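Local coordinates for protein lipoxygenase (Cyanothece sp., PDB 5EK8) that probably catalyses the insertion of molecular oxygen into polyunsaturated fatty acids, as a 9R-lipoxygenase with a non-heme iron centre, at residues L628-E633 with T643-R648; P219-I224 with G582-N587. All blocks are in the same frame, centred on the assembly; numbering follows the deposited sequence.

Contact 1 of 2, residues L628-E633 with T643-R648; sequences LLVKNE and TALLNR
With chi1 at 179°, the L645 side chain extends opposite its amide nitrogen, which sends CD2 out from helix 639-647 against L629 and V630; in V630, CG1 stands opposite the backbone N and faces L646, while CG2 stands opposite the carbonyl carbon and faces L645. L645 CD2 lies 3.9 Å from L629 CD1 and 4.0 Å from V630 CG2, and L629 CB touches it as well. Both L629 and V630 meet the L645 side chain at about a right angle. V630 CG1 reaches L646 CD2 at 4.0 Å near the more open side, where L646 is exposed. No hydrogen bond spans the two segments, so van der Waals packing alone joins them, burying 159 Å² in all. Within the loop, N632 N donates to L628 O over 2.8 Å, and L628 N to E633 OE2 at 174°, arriving from above the carboxylate plane. R642 of helix 639-647, one residue before 643-648, adds the polar link, bonding L629 O and V630 O. I462 of helix 451-473 also touches L645. The arrangement is local hydrophobic packing of a loop turn with helical backbone angles, closed by the N632-L628 bond, against the helix that follows it in the C-terminal part of the lipoxygenase fold.

Contact 2 of 2, residues P219-I224 with G582-N587; sequences PSLTQI and GELAYN
L221 and L584 have the closest CA atoms across the contact, 7.5 Å apart, where the first turn of helix 221-227 faces a short turn whose residues 584-586 have helical phi/psi without regular helical bonding. L584 carries the second segment's share of the packing. Its CD1 lies 4.0 Å from L221 CG and 4.2 Å from I224 CG2, so one methyl is set against two residues three positions apart on the helix. L221 also places CD2 at 4.1 Å from L584 CB, which makes its contact run along the leucine from the root of the side chain to one tip. The two leucines meet at an oblique angle, whereas I224 lies across L584 at about a right angle. For I224, CG2 is anti to the backbone N, and it is this branch that faces L584. No hydrogen bond joins the segments; the contacts within range are all between aliphatic side-chain carbons, and the segments bury 133 Å² together.

Each backbone is held by bonds of its own. S220 is the N-cap: its OG accepts from Q223 N at 3.0 Å, with an N-H...O angle of 153°. In the other segment E583 O accepts from both Y586 N and N587 N, the latter at 3.1 Å. Q225, next along the helix, binds the turn through G582 O and L584 N, and A611 and V615 of helix 608-623 also touch L584. This is buried packing of a capped helix N-terminus against the loop between helices 577-581 and 608-623, away from the iron and sodium sites.

The two contacts are separate pieces of packing, their centres 37 Å apart and their nearest atoms about 20 Å apart. Both set a helix against a loop, but contact 1 joins pieces only 10 residues apart, contact 2 pieces 358 residues apart. Contact 1 is partly buried, with one exposed leucine; contact 2 has no exposed residue among those that touch. Their flanking polar links differ: R642 bonds two backbone carbonyls in contact 1, whereas the Q225 amide bonds G582 O and L584 N in contact 2. Helix 608-623 lies against contact 2 and precedes the loop of contact 1. The L629 side chain lies about 11 Å from that of H570, an iron ligand, whereas contact 2 is away from the metal sites.

Contact 1 of 2, residues L628-E633 with T643-R648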
ATOM      1  N   LEU A 628      -3.836 -12.672  -6.175  1.00 47.46           N
ATOM      2  CA  LEU A 628      -2.610 -13.438  -5.975  1.00 46.48           C
ATOM      3  C   LEU A 628      -1.940 -13.717  -7.316  1.00 50.68           C
ATOM      4  O   LEU A 628      -2.614 -13.943  -8.323  1.00 51.74           O
ATOM      5  CB  LEU A 628      -2.902 -14.752  -5.247  1.00 48.94           C
ATOM      6  CG  LEU A 628      -3.663 -14.638  -3.925  1.00 50.37           C
ATOM      7  CD1 LEU A 628      -4.842 -15.601  -3.899  1.00 43.57           C
ATOM      8  CD2 LEU A 628      -2.740 -14.881  -2.742  1.00 55.06           C
ATOM      9  N   LEU A 629      -0.610 -13.693  -7.319  1.00 49.60           N
ATOM     10  CA  LEU A 629       0.171 -13.865  -8.541  1.00 49.22           C
ATOM     11  C   LEU A 629      -0.154 -15.165  -9.272  1.00 51.95           C
ATOM     12  O   LEU A 629      -0.432 -15.155 -10.473  1.00 54.72           O
ATOM     13  CB  LEU A 629       1.669 -13.816  -8.226  1.00 50.72           C
ATOM     14  CG  LEU A 629       2.268 -12.452  -7.879  1.00 49.72           C
ATOM     15  CD1 LEU A 629       3.745 -12.599  -7.587  1.00 51.35           C
ATOM     16  CD2 LEU A 629       2.038 -11.453  -9.008  1.00 48.61           C
ATOM     17  N   VAL A 630      -0.114 -16.280  -8.547  1.00 50.22           N
ATOM     18  CA  VAL A 630      -0.370 -17.586  -9.149  1.00 52.51           C
ATOM     19  C   VAL A 630      -1.812 -17.700  -9.625  1.00 52.74           C
ATOM     20  O   VAL A 630      -2.062 -18.046 -10.777  1.00 56.20           O
ATOM     21  CB  VAL A 630      -0.076 -18.744  -8.169  1.00 52.82           C
ATOM     22  CG1 VAL A 630      -0.369 -20.085  -8.833  1.00 48.08           C
ATOM     23  CG2 VAL A 630       1.369 -18.686  -7.696  1.00 52.21           C
ATOM     24  N   LYS A 631      -2.754 -17.401  -8.735  1.00 49.88           N
ATOM     25  CA  LYS A 631      -4.174 -17.501  -9.060  1.00 52.19           C
ATOM     26  C   LYS A 631      -4.559 -16.577 -10.214  1.00 52.64           C
ATOM     27  O   LYS A 631      -5.414 -16.925 -11.032  1.00 51.63           O
ATOM     28  CB  LYS A 631      -5.027 -17.186  -7.830  1.00 56.16           C
ATOM     29  CG  LYS A 631      -6.486 -17.620  -7.957  1.00 62.16           C
ATOM     30  CD  LYS A 631      -7.228 -17.454  -6.637  1.00 66.57           C
ATOM     31  CE  LYS A 631      -8.619 -18.060  -6.695  1.00 71.89           C
ATOM     32  NZ  LYS A 631      -9.466 -17.435  -7.751  1.00 76.39           N
ATOM     33  N   ASN A 632      -3.915 -15.410 -10.269  1.00 52.43           N
ATOM     34  CA  ASN A 632      -4.127 -14.418 -11.327  1.00 49.72           C
ATOM     35  C   ASN A 632      -5.599 -14.158 -11.630  1.00 47.52           C
ATOM     36  O   ASN A 632      -6.006 -14.148 -12.789  1.00 50.46           O
ATOM     37  CB  ASN A 632      -3.407 -14.849 -12.610  1.00 51.70           C
ATOM     38  CG  ASN A 632      -3.247 -13.707 -13.605  1.00 56.13           C
ATOM     39  OD1 ASN A 632      -3.314 -12.530 -13.240  1.00 61.60           O
ATOM     40  ND2 ASN A 632      -3.038 -14.053 -14.871  1.00 53.56           N
ATOM     41  N   GLU A 633      -6.389 -13.927 -10.589  1.00 44.60           N
ATOM     42  CA  GLU A 633      -7.837 -13.806 -10.738  1.00 46.44           C
ATOM     43  C   GLU A 633      -8.294 -12.645 -11.634  1.00 51.15           C
ATOM     44  O   GLU A 633      -9.480 -12.532 -11.939  1.00 56.82           O
ATOM     45  CB  GLU A 633      -8.492 -13.683  -9.357  1.00 47.60           C
ATOM     46  CG  GLU A 633      -7.735 -12.813  -8.364  1.00 52.10           C
ATOM     47  CD  GLU A 633      -6.884 -13.622  -7.400  1.00 49.84           C
ATOM     48  OE1 GLU A 633      -7.389 -13.981  -6.315  1.00 43.95           O
ATOM     49  OE2 GLU A 633      -5.709 -13.890  -7.724  1.00 51.80           O
ATOM     50  N   THR A 643       5.387 -17.721 -14.737  1.00 64.66           N
ATOM     51  CA  THR A 643       6.164 -18.930 -14.979  1.00 66.53           C
ATOM     52  C   THR A 643       7.502 -18.862 -14.243  1.00 63.32           C
ATOM     53  O   THR A 643       8.040 -19.889 -13.826  1.00 65.10           O
ATOM     54  CB  THR A 643       6.388 -19.173 -16.490  1.00 67.78           C
ATOM     55  OG1 THR A 643       7.145 -20.373 -16.675  1.00 68.68           O
ATOM     56  CG2 THR A 643       7.128 -18.019 -17.123  1.00 72.37           C
ATOM     57  N   ALA A 644       8.026 -17.653 -14.064  1.00 60.04           N
ATOM     58  CA  ALA A 644       9.265 -17.479 -13.315  1.00 57.26           C
ATOM     59  C   ALA A 644       9.060 -17.858 -11.851  1.00 56.97           C
ATOM     60  O   ALA A 644       9.924 -18.481 -11.230  1.00 55.49           O
ATOM     61  CB  ALA A 644       9.764 -16.045 -13.431  1.00 51.46           C
ATOM     62  N   LEU A 645       7.911 -17.475 -11.304  1.00 56.76           N
ATOM     63  CA  LEU A 645       7.583 -17.796  -9.918  1.00 55.90           C
ATOM     64  C   LEU A 645       7.265 -19.283  -9.741  1.00 57.69           C
ATOM     65  O   LEU A 645       7.715 -19.916  -8.784  1.00 56.15           O
ATOM     66  CB  LEU A 645       6.402 -16.950  -9.438  1.00 49.12           C
ATOM     67  CG  LEU A 645       5.926 -17.201  -8.004  1.00 42.01           C
ATOM     68  CD1 LEU A 645       7.028 -16.879  -6.997  1.00 36.02           C
ATOM     69  CD2 LEU A 645       4.661 -16.403  -7.712  1.00 37.51           C
ATOM     70  N   LEU A 646       6.490 -19.831 -10.672  1.00 60.06           N
ATOM     71  CA  LEU A 646       6.089 -21.233 -10.628  1.00 64.74           C
ATOM     72  C   LEU A 646       7.303 -22.143 -10.714  1.00 73.17           C
ATOM     73  O   LEU A 646       7.411 -23.116  -9.968  1.00 77.94           O
ATOM     74  CB  LEU A 646       5.112 -21.555 -11.762  1.00 59.98           C
ATOM     75  CG  LEU A 646       3.703 -20.980 -11.621  1.00 55.92           C
ATOM     76  CD1 LEU A 646       2.890 -21.182 -12.893  1.00 53.29           C
ATOM     77  CD2 LEU A 646       3.010 -21.605 -10.427  1.00 55.92           C
ATOM     78  N   ASN A 647       8.209 -21.812 -11.632  1.00 75.74           N
ATOM     79  CA  ASN A 647       9.468 -22.530 -11.799  1.00 80.47           C
ATOM     80  C   ASN A 647      10.183 -22.714 -10.462  1.00 78.63           C
ATOM     81  O   ASN A 647      10.771 -23.762 -10.198  1.00 82.38           O
ATOM     82  CB  ASN A 647      10.361 -21.780 -12.794  1.00 89.90           C
ATOM     83  CG  ASN A 647      11.704 -22.456 -13.026  1.00101.69           C
ATOM     84  OD1 ASN A 647      11.903 -23.626 -12.688  1.00108.42           O
ATOM     85  ND2 ASN A 647      12.631 -21.719 -13.628  1.00104.39           N
ATOM     86  N   ARG A 648      10.096 -21.704  -9.604  1.00 77.74           N
ATOM     87  CA  ARG A 648      10.789 -21.748  -8.326  1.00 81.65           C
ATOM     88  C   ARG A 648       9.830 -21.957  -7.146  1.00 82.68           C
ATOM     89  O   ARG A 648       9.965 -21.318  -6.105  1.00 85.13           O
ATOM     90  CB  ARG A 648      11.603 -20.467  -8.133  1.00 84.54           C
ATOM     91  CG  ARG A 648      12.293 -19.988  -9.406  1.00 88.88           C
ATOM     92  CD  ARG A 648      13.773 -19.723  -9.183  1.00 94.28           C
ATOM     93  NE  ARG A 648      14.508 -20.942  -8.859  1.00100.98           N
ATOM     94  CZ  ARG A 648      15.825 -20.997  -8.687  1.00105.72           C
ATOM     95  NH1 ARG A 648      16.556 -19.896  -8.807  1.00104.77           N
ATOM     96  NH2 ARG A 648      16.411 -22.152  -8.394  1.00108.67           N
TER

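Contact 2 of 2, residues P219-I224 with G582-N587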
ATOM      1  N   PRO A 219     -16.511  -6.416  27.853  1.00 71.77           N
ATOM      2  CA  PRO A 219     -16.276  -7.838  28.141  1.00 72.21           C
ATOM      3  C   PRO A 219     -14.834  -8.119  28.548  1.00 72.36           C
ATOM      4  O   PRO A 219     -13.952  -7.312  28.266  1.00 74.87           O
ATOM      5  CB  PRO A 219     -16.614  -8.523  26.816  1.00 69.59           C
ATOM      6  CG  PRO A 219     -16.325  -7.493  25.789  1.00 67.97           C
ATOM      7  CD  PRO A 219     -16.666  -6.168  26.409  1.00 67.73           C
ATOM      8  N   SER A 220     -14.610  -9.244  29.216  1.00 70.44           N
ATOM      9  CA  SER A 220     -13.266  -9.646  29.604  1.00 65.73           C
ATOM     10  C   SER A 220     -12.397  -9.854  28.373  1.00 61.89           C
ATOM     11  O   SER A 220     -12.907 -10.007  27.263  1.00 60.57           O
ATOM     12  CB  SER A 220     -13.310 -10.929  30.437  1.00 68.21           C
ATOM     13  OG  SER A 220     -13.814 -12.016  29.678  1.00 68.01           O
ATOM     14  N   LEU A 221     -11.085  -9.862  28.571  1.00 59.29           N
ATOM     15  CA  LEU A 221     -10.164 -10.148  27.483  1.00 51.56           C
ATOM     16  C   LEU A 221     -10.323 -11.590  27.025  1.00 51.29           C
ATOM     17  O   LEU A 221     -10.192 -11.903  25.841  1.00 52.81           O
ATOM     18  CB  LEU A 221      -8.729  -9.880  27.914  1.00 48.71           C
ATOM     19  CG  LEU A 221      -8.024  -8.816  27.075  1.00 50.13           C
ATOM     20  CD1 LEU A 221      -8.671  -7.449  27.270  1.00 45.99           C
ATOM     21  CD2 LEU A 221      -6.544  -8.788  27.415  1.00 50.30           C
ATOM     22  N   THR A 222     -10.620 -12.464  27.980  1.00 53.48           N
ATOM     23  CA  THR A 222     -10.873 -13.871  27.694  1.00 57.92           C
ATOM     24  C   THR A 222     -12.082 -14.057  26.777  1.00 52.00           C
ATOM     25  O   THR A 222     -12.036 -14.831  25.815  1.00 46.59           O
ATOM     26  CB  THR A 222     -11.103 -14.657  28.988  1.00 60.44           C
ATOM     27  OG1 THR A 222     -10.002 -14.435  29.878  1.00 58.95           O
ATOM     28  CG2 THR A 222     -11.233 -16.142  28.689  1.00 59.92           C
ATOM     29  N   GLN A 223     -13.156 -13.335  27.082  1.00 50.52           N
ATOM     30  CA  GLN A 223     -14.387 -13.404  26.302  1.00 56.16           C
ATOM     31  C   GLN A 223     -14.201 -12.852  24.886  1.00 59.29           C
ATOM     32  O   GLN A 223     -14.668 -13.449  23.909  1.00 62.38           O
ATOM     33  CB  GLN A 223     -15.500 -12.647  27.022  1.00 63.00           C
ATOM     34  CG  GLN A 223     -16.860 -12.765  26.369  1.00 72.92           C
ATOM     35  CD  GLN A 223     -17.929 -12.028  27.147  1.00 82.53           C
ATOM     36  OE1 GLN A 223     -17.783 -11.787  28.349  1.00 86.75           O
ATOM     37  NE2 GLN A 223     -19.007 -11.649  26.465  1.00 84.72           N
ATOM     38  N   ILE A 224     -13.518 -11.712  24.783  1.00 55.79           N
ATOM     39  CA  ILE A 224     -13.221 -11.100  23.489  1.00 47.98           C
ATOM     40  C   ILE A 224     -12.385 -12.042  22.641  1.00 46.41           C
ATOM     41  O   ILE A 224     -12.666 -12.245  21.459  1.00 48.74           O
ATOM     42  CB  ILE A 224     -12.469  -9.759  23.642  1.00 42.51           C
ATOM     43  CG1 ILE A 224     -13.358  -8.724  24.323  1.00 44.80           C
ATOM     44  CG2 ILE A 224     -12.023  -9.227  22.285  1.00 35.65           C
ATOM     45  CD1 ILE A 224     -12.654  -7.419  24.593  1.00 46.32           C
ATOM     46  N   GLY A 582      -2.891 -11.248  16.635  1.00 47.58           N
ATOM     47  CA  GLY A 582      -4.221 -11.816  16.781  1.00 45.19           C
ATOM     48  C   GLY A 582      -4.572 -12.177  18.214  1.00 45.74           C
ATOM     49  O   GLY A 582      -5.745 -12.203  18.584  1.00 47.65           O
ATOM     50  N   GLU A 583      -3.552 -12.451  19.023  1.00 48.04           N
ATOM     51  CA  GLU A 583      -3.752 -12.825  20.420  1.00 49.40           C
ATOM     52  C   GLU A 583      -3.326 -11.709  21.375  1.00 51.24           C
ATOM     53  O   GLU A 583      -2.144 -11.376  21.477  1.00 47.82           O
ATOM     54  CB  GLU A 583      -2.988 -14.108  20.741  1.00 50.29           C
ATOM     55  CG  GLU A 583      -3.055 -14.513  22.200  1.00 52.95           C
ATOM     56  CD  GLU A 583      -2.234 -15.752  22.503  1.00 52.57           C
ATOM     57  OE1 GLU A 583      -1.209 -15.969  21.816  1.00 44.43           O
ATOM     58  OE2 GLU A 583      -2.622 -16.512  23.421  1.00 54.97           O
ATOM     59  N   LEU A 584      -4.309 -11.160  22.081  1.00 51.90           N
ATOM     60  CA  LEU A 584      -4.135  -9.995  22.945  1.00 49.13           C
ATOM     61  C   LEU A 584      -3.104 -10.192  24.050  1.00 52.40           C
ATOM     62  O   LEU A 584      -2.326  -9.282  24.354  1.00 54.47           O
ATOM     63  CB  LEU A 584      -5.478  -9.614  23.568  1.00 48.58           C
ATOM     64  CG  LEU A 584      -6.588  -9.317  22.558  1.00 47.79           C
ATOM     65  CD1 LEU A 584      -7.964  -9.574  23.159  1.00 48.41           C
ATOM     66  CD2 LEU A 584      -6.474  -7.881  22.071  1.00 43.97           C
ATOM     67  N   ALA A 585      -3.093 -11.375  24.652  1.00 49.92           N
ATOM     68  CA  ALA A 585      -2.165 -11.640  25.746  1.00 49.09           C
ATOM     69  C   ALA A 585      -0.710 -11.594  25.273  1.00 48.67           C
ATOM     70  O   ALA A 585       0.210 -11.326  26.050  1.00 44.94           O
ATOM     71  CB  ALA A 585      -2.472 -12.985  26.379  1.00 40.00           C
ATOM     72  N   TYR A 586      -0.518 -11.854  23.986  1.00 46.65           N
ATOM     73  CA  TYR A 586       0.812 -12.015  23.416  1.00 43.02           C
ATOM     74  C   TYR A 586       1.331 -10.722  22.795  1.00 40.66           C
ATOM     75  O   TYR A 586       2.538 -10.460  22.787  1.00 36.68           O
ATOM     76  CB  TYR A 586       0.785 -13.133  22.374  1.00 30.82           C
ATOM     77  CG  TYR A 586       2.060 -13.296  21.585  1.00 39.74           C
ATOM     78  CD1 TYR A 586       3.188 -13.870  22.156  1.00 43.72           C
ATOM     79  CD2 TYR A 586       2.134 -12.885  20.261  1.00 37.84           C
ATOM     80  CE1 TYR A 586       4.358 -14.022  21.430  1.00 44.64           C
ATOM     81  CE2 TYR A 586       3.295 -13.038  19.526  1.00 40.57           C
ATOM     82  CZ  TYR A 586       4.404 -13.609  20.113  1.00 43.35           C
ATOM     83  OH  TYR A 586       5.564 -13.752  19.382  1.00 46.78           O
ATOM     84  N   ASN A 587       0.412  -9.910  22.286  1.00 40.53           N
ATOM     85  CA  ASN A 587       0.803  -8.698  21.590  1.00 42.12           C
ATOM     86  C   ASN A 587      -0.312  -7.672  21.447  1.00 45.46           C
ATOM     87  O   ASN A 587      -1.491  -8.012  21.438  1.00 47.15           O
ATOM     88  CB  ASN A 587       1.342  -9.053  20.208  1.00 40.16           C
ATOM     89  CG  ASN A 587       2.550  -8.222  19.830  1.00 44.09           C
ATOM     90  OD1 ASN A 587       2.825  -7.201  20.458  1.00 47.22           O
ATOM     91  ND2 ASN A 587       3.279  -8.654  18.803  1.00 41.32           N
TER